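Long-range contacts in calcium-binding EF hand family protein (Arabidopsis thaliana, PDB 6YIG), which binds calcium through its N-terminal EH domain, the part present here, and probably acts as an adaptor in plant endocytosis as part of the TPLATE complex: residues Q12-F17 and N66-L71; L73-Q78 and P101-N106. All coordinates share one frame; numbering follows the deposited sequence. Where two conformers were deposited one is given.

Contact 1: residues Q12-F17 and N66-L71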
ATOM      1  N   GLN A  12      -9.978   4.469  -6.540  1.00 22.24           N
ATOM      2  CA  GLN A  12      -9.823   4.346  -5.099  1.00 20.50           C
ATOM      3  C   GLN A  12      -8.361   4.360  -4.686  1.00 15.68           C
ATOM      4  O   GLN A  12      -8.047   4.816  -3.585  1.00 15.44           O
ATOM      5  CB  GLN A  12     -10.496   3.064  -4.614  1.00 21.12           C
ATOM      6  CG  GLN A  12     -10.491   2.889  -3.113  1.00 24.07           C
ATOM      7  CD  GLN A  12     -11.146   4.043  -2.373  1.00 28.22           C
ATOM      8  OE1 GLN A  12     -10.482   4.816  -1.676  1.00 30.17           O
ATOM      9  NE2 GLN A  12     -12.455   4.177  -2.535  1.00 37.91           N
ATOM     10  N   PHE A  13      -7.458   3.853  -5.532  1.00 16.14           N
ATOM     11  CA  PHE A  13      -6.036   3.963  -5.222  1.00 15.54           C
ATOM     12  C   PHE A  13      -5.644   5.429  -5.120  1.00 15.57           C
ATOM     13  O   PHE A  13      -4.994   5.852  -4.156  1.00 13.52           O
ATOM     14  CB  PHE A  13      -5.180   3.252  -6.280  1.00 15.59           C
ATOM     15  CG  PHE A  13      -5.253   1.753  -6.221  1.00 13.90           C
ATOM     16  CD1 PHE A  13      -4.406   1.030  -5.402  1.00 16.22           C
ATOM     17  CD2 PHE A  13      -6.158   1.056  -6.998  1.00 17.53           C
ATOM     18  CE1 PHE A  13      -4.458  -0.329  -5.365  1.00 15.50           C
ATOM     19  CE2 PHE A  13      -6.207  -0.322  -6.958  1.00 17.02           C
ATOM     20  CZ  PHE A  13      -5.369  -1.015  -6.123  1.00 14.56           C
ATOM     21  N   GLU A  14      -6.042   6.225  -6.111  1.00 15.21           N
ATOM     22  CA  GLU A  14      -5.721   7.646  -6.067  1.00 18.65           C
ATOM     23  C   GLU A  14      -6.364   8.328  -4.864  1.00 16.39           C
ATOM     24  O   GLU A  14      -5.751   9.196  -4.227  1.00 16.18           O
ATOM     25  CB  GLU A  14      -6.161   8.319  -7.366  1.00 20.73           C
ATOM     26  CG  GLU A  14      -5.868   9.818  -7.362  1.00 23.84           C
ATOM     27  CD  GLU A  14      -6.136  10.484  -8.693  1.00 41.29           C
ATOM     28  OE1 GLU A  14      -7.004   9.995  -9.451  1.00 44.46           O
ATOM     29  OE2 GLU A  14      -5.479  11.510  -8.972  1.00 49.76           O
ATOM     30  N   ALA A  15      -7.615   7.973  -4.545  1.00 16.01           N
ATOM     31  CA  ALA A  15      -8.280   8.590  -3.409  1.00 16.24           C
ATOM     32  C   ALA A  15      -7.529   8.293  -2.120  1.00 16.57           C
ATOM     33  O   ALA A  15      -7.368   9.173  -1.273  1.00 18.09           O
ATOM     34  CB  ALA A  15      -9.720   8.092  -3.318  1.00 18.60           C
ATOM     35  N   TYR A  16      -7.053   7.059  -1.964  1.00 15.29           N
ATOM     36  CA  TYR A  16      -6.278   6.717  -0.779  1.00 13.72           C
ATOM     37  C   TYR A  16      -4.952   7.473  -0.750  1.00 13.47           C
ATOM     38  O   TYR A  16      -4.505   7.904   0.307  1.00 14.60           O
ATOM     39  CB  TYR A  16      -6.022   5.210  -0.728  1.00 11.47           C
ATOM     40  CG  TYR A  16      -7.142   4.345  -0.209  1.00 12.28           C
ATOM     41  CD1 TYR A  16      -8.006   4.784   0.785  1.00 15.02           C
ATOM     42  CD2 TYR A  16      -7.310   3.063  -0.679  1.00 13.77           C
ATOM     43  CE1 TYR A  16      -9.016   3.961   1.294  1.00 17.90           C
ATOM     44  CE2 TYR A  16      -8.325   2.235  -0.201  1.00 13.40           C
ATOM     45  CZ  TYR A  16      -9.174   2.689   0.796  1.00 15.87           C
ATOM     46  OH  TYR A  16     -10.193   1.911   1.316  1.00 19.53           O
ATOM     47  N   PHE A  17      -4.279   7.595  -1.899  1.00 11.77           N
ATOM     48  CA  PHE A  17      -3.025   8.343  -1.971  1.00 12.48           C
ATOM     49  C   PHE A  17      -3.231   9.785  -1.521  1.00 15.85           C
ATOM     50  O   PHE A  17      -2.443  10.323  -0.736  1.00 17.07           O
ATOM     51  CB  PHE A  17      -2.501   8.245  -3.420  1.00 13.97           C
ATOM     52  CG  PHE A  17      -1.145   8.865  -3.678  1.00 14.00           C
ATOM     53  CD1 PHE A  17      -0.023   8.459  -2.994  1.00 13.09           C
ATOM     54  CD2 PHE A  17      -0.994   9.773  -4.711  1.00 23.26           C
ATOM     55  CE1 PHE A  17       1.208   8.996  -3.256  1.00 16.30           C
ATOM     56  CE2 PHE A  17       0.243  10.319  -4.991  1.00 25.18           C
ATOM     57  CZ  PHE A  17       1.357   9.931  -4.240  1.00 23.14           C
ATOM     58  N   ASN A  66       4.790   3.224  -5.650  1.00 13.56           N
ATOM     59  CA  ASN A  66       5.173   2.473  -4.452  1.00 13.55           C
ATOM     60  C   ASN A  66       3.993   2.358  -3.487  1.00 12.90           C
ATOM     61  O   ASN A  66       3.800   1.329  -2.812  1.00 12.34           O
ATOM     62  CB  ASN A  66       6.306   3.166  -3.675  1.00 17.86           C
ATOM     63  CG  ASN A  66       7.592   3.395  -4.448  1.00 26.61           C
ATOM     64  OD1 ASN A  66       8.306   4.366  -4.142  1.00 29.92           O
ATOM     65  ND2 ASN A  66       7.947   2.501  -5.365  1.00 20.52           N
ATOM     66  N   PHE A  67       3.263   3.460  -3.313  1.00 12.21           N
ATOM     67  CA  PHE A  67       2.139   3.464  -2.396  1.00 10.39           C
ATOM     68  C   PHE A  67       1.010   2.597  -2.919  1.00 10.98           C
ATOM     69  O   PHE A  67       0.391   1.850  -2.150  1.00 10.95           O
ATOM     70  CB  PHE A  67       1.642   4.883  -2.133  1.00 11.04           C
ATOM     71  CG  PHE A  67       0.545   4.952  -1.110  1.00 11.88           C
ATOM     72  CD1 PHE A  67       0.801   4.678   0.214  1.00 12.63           C
ATOM     73  CD2 PHE A  67      -0.744   5.258  -1.478  1.00 14.28           C
ATOM     74  CE1 PHE A  67      -0.233   4.726   1.160  1.00 14.09           C
ATOM     75  CE2 PHE A  67      -1.771   5.306  -0.543  1.00 15.91           C
ATOM     76  CZ  PHE A  67      -1.505   5.058   0.771  1.00 14.29           C
ATOM     77  N   TYR A  68       0.730   2.665  -4.221  1.00 11.46           N
ATOM     78  CA  TYR A  68      -0.287   1.773  -4.759  1.00 12.10           C
ATOM     79  C   TYR A  68       0.121   0.321  -4.546  1.00 13.02           C
ATOM     80  O   TYR A  68      -0.721  -0.530  -4.232  1.00 13.08           O
ATOM     81  CB  TYR A  68      -0.541   2.038  -6.234  1.00 12.78           C
ATOM     82  CG  TYR A  68      -1.267   3.310  -6.632  1.00 13.49           C
ATOM     83  CD1 TYR A  68      -1.469   4.366  -5.757  1.00 13.86           C
ATOM     84  CD2 TYR A  68      -1.696   3.454  -7.932  1.00 13.20           C
ATOM     85  CE1 TYR A  68      -2.079   5.528  -6.181  1.00 13.92           C
ATOM     86  CE2 TYR A  68      -2.311   4.598  -8.364  1.00 15.86           C
ATOM     87  CZ  TYR A  68      -2.515   5.632  -7.469  1.00 14.85           C
ATOM     88  OH  TYR A  68      -3.148   6.774  -7.948  1.00 18.14           O
ATOM     89  N   ASN A  69       1.409   0.013  -4.708  1.00 12.26           N
ATOM     90  CA  ASN A  69       1.859  -1.345  -4.434  1.00 11.94           C
ATOM     91  C   ASN A  69       1.699  -1.703  -2.960  1.00 13.11           C
ATOM     92  O   ASN A  69       1.318  -2.833  -2.628  1.00 12.23           O
ATOM     93  CB  ASN A  69       3.306  -1.546  -4.867  1.00 13.48           C
ATOM     94  CG  ASN A  69       3.454  -1.689  -6.372  1.00 14.77           C
ATOM     95  OD1 ASN A  69       2.531  -2.099  -7.068  1.00 17.92           O
ATOM     96  ND2 ASN A  69       4.617  -1.359  -6.875  1.00 17.09           N
ATOM     97  N   SER A  70       1.952  -0.756  -2.053  0.59 10.13           N
ATOM     98  CA  SER A  70       1.715  -1.070  -0.640  0.59 11.20           C
ATOM     99  C   SER A  70       0.235  -1.317  -0.380  0.59 12.34           C
ATOM    100  O   SER A  70      -0.113  -2.140   0.468  0.59 12.20           O
ATOM    101  CB  SER A  70       2.243   0.035   0.277  0.59 11.47           C
ATOM    102  OG  SER A  70       1.387   1.172   0.351  0.59 12.67           O
ATOM    103  N   LEU A  71      -0.644  -0.611  -1.085  1.00 11.62           N
ATOM    104  CA  LEU A  71      -2.085  -0.851  -0.964  1.00 11.83           C
ATOM    105  C   LEU A  71      -2.449  -2.247  -1.459  1.00 11.43           C
ATOM    106  O   LEU A  71      -3.277  -2.944  -0.849  1.00 12.11           O
ATOM    107  CB  LEU A  71      -2.851   0.215  -1.758  1.00 13.01           C
ATOM    108  CG  LEU A  71      -2.853   1.627  -1.149  1.00 12.50           C
ATOM    109  CD1 LEU A  71      -3.439   2.608  -2.190  1.00 14.68           C
ATOM    110  CD2 LEU A  71      -3.572   1.707   0.178  1.00 13.60           C
TER
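Phe13 and Tyr68 make the largest contribution to this contact. CB of Phe13 sits over the middle of the Tyr68 ring, 3.6 Å from its centroid and only 4° off the ring normal, a CH-pi contact. The two rings themselves meet obliquely. CG of Tyr68 lies anti to its carbonyl carbon (chi1 -71°), and this carries the phenol along the first turn of helix 12-20. CB of Phe17 lies at the edge of the phenol ring, in its plane. The hydroxyl ends beside the backbone of Glu14, with Tyr68 OH 3.3 Å from Glu14 CA. Glu14 N is close to Tyr68 OH but badly placed for a hydrogen bond; Tyr68 OH bonds instead to Arg64, one turn earlier on its own helix.

Phe17 and Phe67 form a second aromatic pair, also oblique. CD1 of Phe17 lies 3.6 Å from CD2 of Phe67, which meets the Phe17 ring at its edge. Leu71 sets its CD1 against both Phe13 and Tyr16: it lies 3.7 Å from Phe13 CD1 and 3.9 Å from Tyr16 CB.

The contact is thus apolar and largely aromatic, and joins the first helix of the calcium-binding EF-hand to the last helix of the second. The axes of segments 12-17 and 66-71 approach to 10.1 Å, with their N-to-C directions 109° apart. Helix 30-37 adds Phe36, which meets Phe67 edge-to-face and also touches Leu71. Past Phe17, helix 12-20 leads into the calcium loop, which is paired with the second loop through strands 28-29 and 61-62.

Contact 2: residues L73-Q78 and P101-N106; sequences LVTVAQ and PPPKIN
Gln78 grips the backbone of Lys104 with both polar atoms of its side-chain amide. Lys104 N donates to Gln78 OE1 at 3.0 Å, and Gln78 NE2 donates to Lys104 O at 2.7 Å. Both bonds are nearly straight, with N-H...acceptor angles of 166° and 169°. Each donor lies in the acceptor's carbonyl plane, on a lone pair. Two bonds to one residue should fix the rotation of the amide. Its NE2 also donates to Ser40 O. The Gln78 side chain is extended beyond CG, which lets the amide span the gap to the loop.

A third hydrogen bond runs from Thr75 OG1 to Pro101 O at 2.8 Å. It reaches the carbonyl from above its plane. Leu71 O, one turn back on the helix, is a second acceptor near the same hydroxyl, so its single proton is probably shared between the two carbonyls.

These bonds tie the proline-rich segment 101-106 to the C-terminal part of helix 64-78. In this EH domain the chain passes through helix 85-93 and then turns back across the paired EF-hands.

The apolar contacts centre on Pro103. The Val74 side chain runs roughly perpendicular to that of Pro103, with Val74 CG1 3.5 Å from Pro103 CB. CG1 lies anti to the backbone N (chi1 166°), the position that brings it to the proline ring. Ile105 CD1 makes a looser contact with the same methyl at 4.4 Å. Phe36 and Phe37 of helix 30-37 touch Ile105 as well.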
ATOM      1  N   LEU A  73      -0.468  -4.905  -1.526  1.00 10.61           N
ATOM      2  CA  LEU A  73      -0.004  -5.871  -0.539  1.00 10.81           C
ATOM      3  C   LEU A  73      -0.918  -5.883   0.673  1.00 11.14           C
ATOM      4  O   LEU A  73      -1.138  -6.950   1.268  1.00 12.37           O
ATOM      5  CB  LEU A  73       1.425  -5.551  -0.157  1.00 11.59           C
ATOM      6  CG  LEU A  73       2.452  -5.798  -1.250  1.00 11.16           C
ATOM      7  CD1 LEU A  73       3.814  -5.247  -0.843  1.00 16.88           C
ATOM      8  CD2 LEU A  73       2.544  -7.273  -1.616  1.00 14.68           C
ATOM      9  N   VAL A  74      -1.426  -4.715   1.084  1.00 11.60           N
ATOM     10  CA  VAL A  74      -2.395  -4.665   2.177  1.00 11.37           C
ATOM     11  C   VAL A  74      -3.650  -5.463   1.834  1.00 11.39           C
ATOM     12  O   VAL A  74      -4.159  -6.225   2.662  1.00 13.92           O
ATOM     13  CB  VAL A  74      -2.722  -3.214   2.570  1.00 11.23           C
ATOM     14  CG1 VAL A  74      -3.963  -3.153   3.446  1.00 13.20           C
ATOM     15  CG2 VAL A  74      -1.527  -2.580   3.251  1.00 14.17           C
ATOM     16  N   THR A  75      -4.169  -5.328   0.620  1.00 11.14           N
ATOM     17  CA  THR A  75      -5.314  -6.149   0.239  1.00 11.70           C
ATOM     18  C   THR A  75      -5.007  -7.634   0.354  1.00 14.19           C
ATOM     19  O   THR A  75      -5.820  -8.412   0.875  1.00 15.30           O
ATOM     20  CB  THR A  75      -5.746  -5.807  -1.186  1.00 12.49           C
ATOM     21  OG1 THR A  75      -6.144  -4.442  -1.180  1.00 13.13           O
ATOM     22  CG2 THR A  75      -6.901  -6.704  -1.654  1.00 15.37           C
ATOM     23  N   VAL A  76      -3.858  -8.070  -0.167  1.00 13.18           N
ATOM     24  CA  VAL A  76      -3.515  -9.487  -0.061  1.00 15.64           C
ATOM     25  C   VAL A  76      -3.469  -9.914   1.402  1.00 15.33           C
ATOM     26  O   VAL A  76      -4.003 -10.965   1.773  1.00 15.22           O
ATOM     27  CB  VAL A  76      -2.188  -9.765  -0.793  1.00 16.06           C
ATOM     28  CG1 VAL A  76      -1.751 -11.195  -0.568  1.00 17.15           C
ATOM     29  CG2 VAL A  76      -2.345  -9.453  -2.278  1.00 17.00           C
ATOM     30  N   ALA A  77      -2.857  -9.093   2.263  1.00 13.68           N
ATOM     31  CA  ALA A  77      -2.806  -9.437   3.687  1.00 13.93           C
ATOM     32  C   ALA A  77      -4.194  -9.443   4.317  1.00 16.48           C
ATOM     33  O   ALA A  77      -4.466 -10.258   5.216  1.00 17.06           O
ATOM     34  CB  ALA A  77      -1.880  -8.477   4.426  1.00 14.84           C
ATOM     35  N   GLN A  78      -5.084  -8.542   3.895  1.00 14.63           N
ATOM     36  CA  GLN A  78      -6.454  -8.546   4.406  1.00 16.54           C
ATOM     37  C   GLN A  78      -7.232  -9.778   3.951  1.00 18.58           C
ATOM     38  O   GLN A  78      -8.200 -10.173   4.620  1.00 21.40           O
ATOM     39  CB  GLN A  78      -7.176  -7.267   3.980  1.00 15.96           C
ATOM     40  CG  GLN A  78      -6.661  -6.015   4.674  1.00 15.14           C
ATOM     41  CD  GLN A  78      -7.435  -4.758   4.297  1.00 14.69           C
ATOM     42  OE1 GLN A  78      -7.972  -4.665   3.196  1.00 14.81           O
ATOM     43  NE2 GLN A  78      -7.467  -3.783   5.196  1.00 16.28           N
ATOM     44  N   PRO A 101      -7.591  -5.780  -5.916  1.00 14.26           N
ATOM     45  CA  PRO A 101      -8.433  -4.637  -5.542  1.00 15.81           C
ATOM     46  C   PRO A 101      -7.733  -3.715  -4.559  1.00 15.40           C
ATOM     47  O   PRO A 101      -6.787  -4.110  -3.865  1.00 15.03           O
ATOM     48  CB  PRO A 101      -9.657  -5.287  -4.880  1.00 18.59           C
ATOM     49  CG  PRO A 101      -9.623  -6.710  -5.254  1.00 24.27           C
ATOM     50  CD  PRO A 101      -8.188  -7.067  -5.494  1.00 16.77           C
ATOM     51  N   PRO A 102      -8.189  -2.471  -4.444  1.00 15.89           N
ATOM     52  CA  PRO A 102      -7.725  -1.630  -3.352  1.00 14.85           C
ATOM     53  C   PRO A 102      -8.220  -2.175  -2.022  1.00 14.75           C
ATOM     54  O   PRO A 102      -9.275  -2.829  -1.955  1.00 15.30           O
ATOM     55  CB  PRO A 102      -8.341  -0.256  -3.672  1.00 18.68           C
ATOM     56  CG  PRO A 102      -9.507  -0.553  -4.495  1.00 21.58           C
ATOM     57  CD  PRO A 102      -9.231  -1.827  -5.258  1.00 19.53           C
ATOM     58  N   PRO A 103      -7.495  -1.925  -0.946  1.00 13.84           N
ATOM     59  CA  PRO A 103      -7.854  -2.477   0.363  1.00 14.17           C
ATOM     60  C   PRO A 103      -8.987  -1.700   1.023  1.00 14.01           C
ATOM     61  O   PRO A 103      -9.480  -0.686   0.508  1.00 15.61           O
ATOM     62  CB  PRO A 103      -6.537  -2.346   1.141  1.00 12.81           C
ATOM     63  CG  PRO A 103      -5.920  -1.079   0.563  1.00 15.66           C
ATOM     64  CD  PRO A 103      -6.245  -1.134  -0.891  1.00 15.84           C
ATOM     65  N   LYS A 104      -9.421  -2.217   2.175  1.00 16.40           N
ATOM     66  CA  LYS A 104     -10.385  -1.542   3.039  1.00 16.00           C
ATOM     67  C   LYS A 104      -9.614  -0.827   4.141  1.00 16.88           C
ATOM     68  O   LYS A 104      -8.908  -1.473   4.917  1.00 18.44           O
ATOM     69  CB  LYS A 104     -11.376  -2.542   3.639  1.00 22.46           C
ATOM     70  CG  LYS A 104     -12.247  -3.224   2.599  1.00 29.67           C
ATOM     71  CD  LYS A 104     -13.227  -2.228   1.964  1.00 34.21           C
ATOM     72  CE  LYS A 104     -14.231  -2.904   1.024  1.00 40.71           C
ATOM     73  NZ  LYS A 104     -13.592  -3.463  -0.206  1.00 42.60           N
ATOM     74  N   ILE A 105      -9.761   0.489   4.226  1.00 18.64           N
ATOM     75  CA  ILE A 105      -9.029   1.293   5.195  1.00 18.46           C
ATOM     76  C   ILE A 105     -10.032   2.118   5.984  1.00 21.33           C
ATOM     77  O   ILE A 105     -10.762   2.929   5.399  1.00 24.43           O
ATOM     78  CB  ILE A 105      -7.990   2.211   4.527  1.00 20.11           C
ATOM     79  CG1 ILE A 105      -7.068   1.415   3.621  1.00 18.69           C
ATOM     80  CG2 ILE A 105      -7.188   2.947   5.600  1.00 26.27           C
ATOM     81  CD1 ILE A 105      -6.008   0.613   4.346  1.00 19.77           C
ATOM     82  N   ASN A 106     -10.067   1.897   7.304  1.00 20.74           N
ATOM     83  CA  ASN A 106     -10.826   2.750   8.221  1.00 27.01           C
ATOM     84  C   ASN A 106     -10.211   4.150   8.251  1.00 35.28           C
ATOM     85  O   ASN A 106      -9.016   4.300   8.499  1.00 35.90           O
ATOM     86  CB  ASN A 106     -10.811   2.130   9.625  1.00 28.60           C
TER

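The two contacts lie in one EH domain, with centres about 10 Å apart. Both use helix 64-78: contact 1 its middle, contact 2 its C-terminal end. They follow each other along the chain, as both segments of contact 1 come earlier than those of contact 2. They also touch directly. Tyr16 OH of contact 1 hydrogen-bonds to Pro103 O of contact 2, and Phe13 CZ packs on Pro102 N. The C-terminal segment therefore meets both helix 12-20 and helix 64-78. Helix 30-37 borders both contacts through Phe36 and Phe37. Together they connect the N-terminal helix, which leads into the calcium loop, with the second EF-hand and the C-terminal tail.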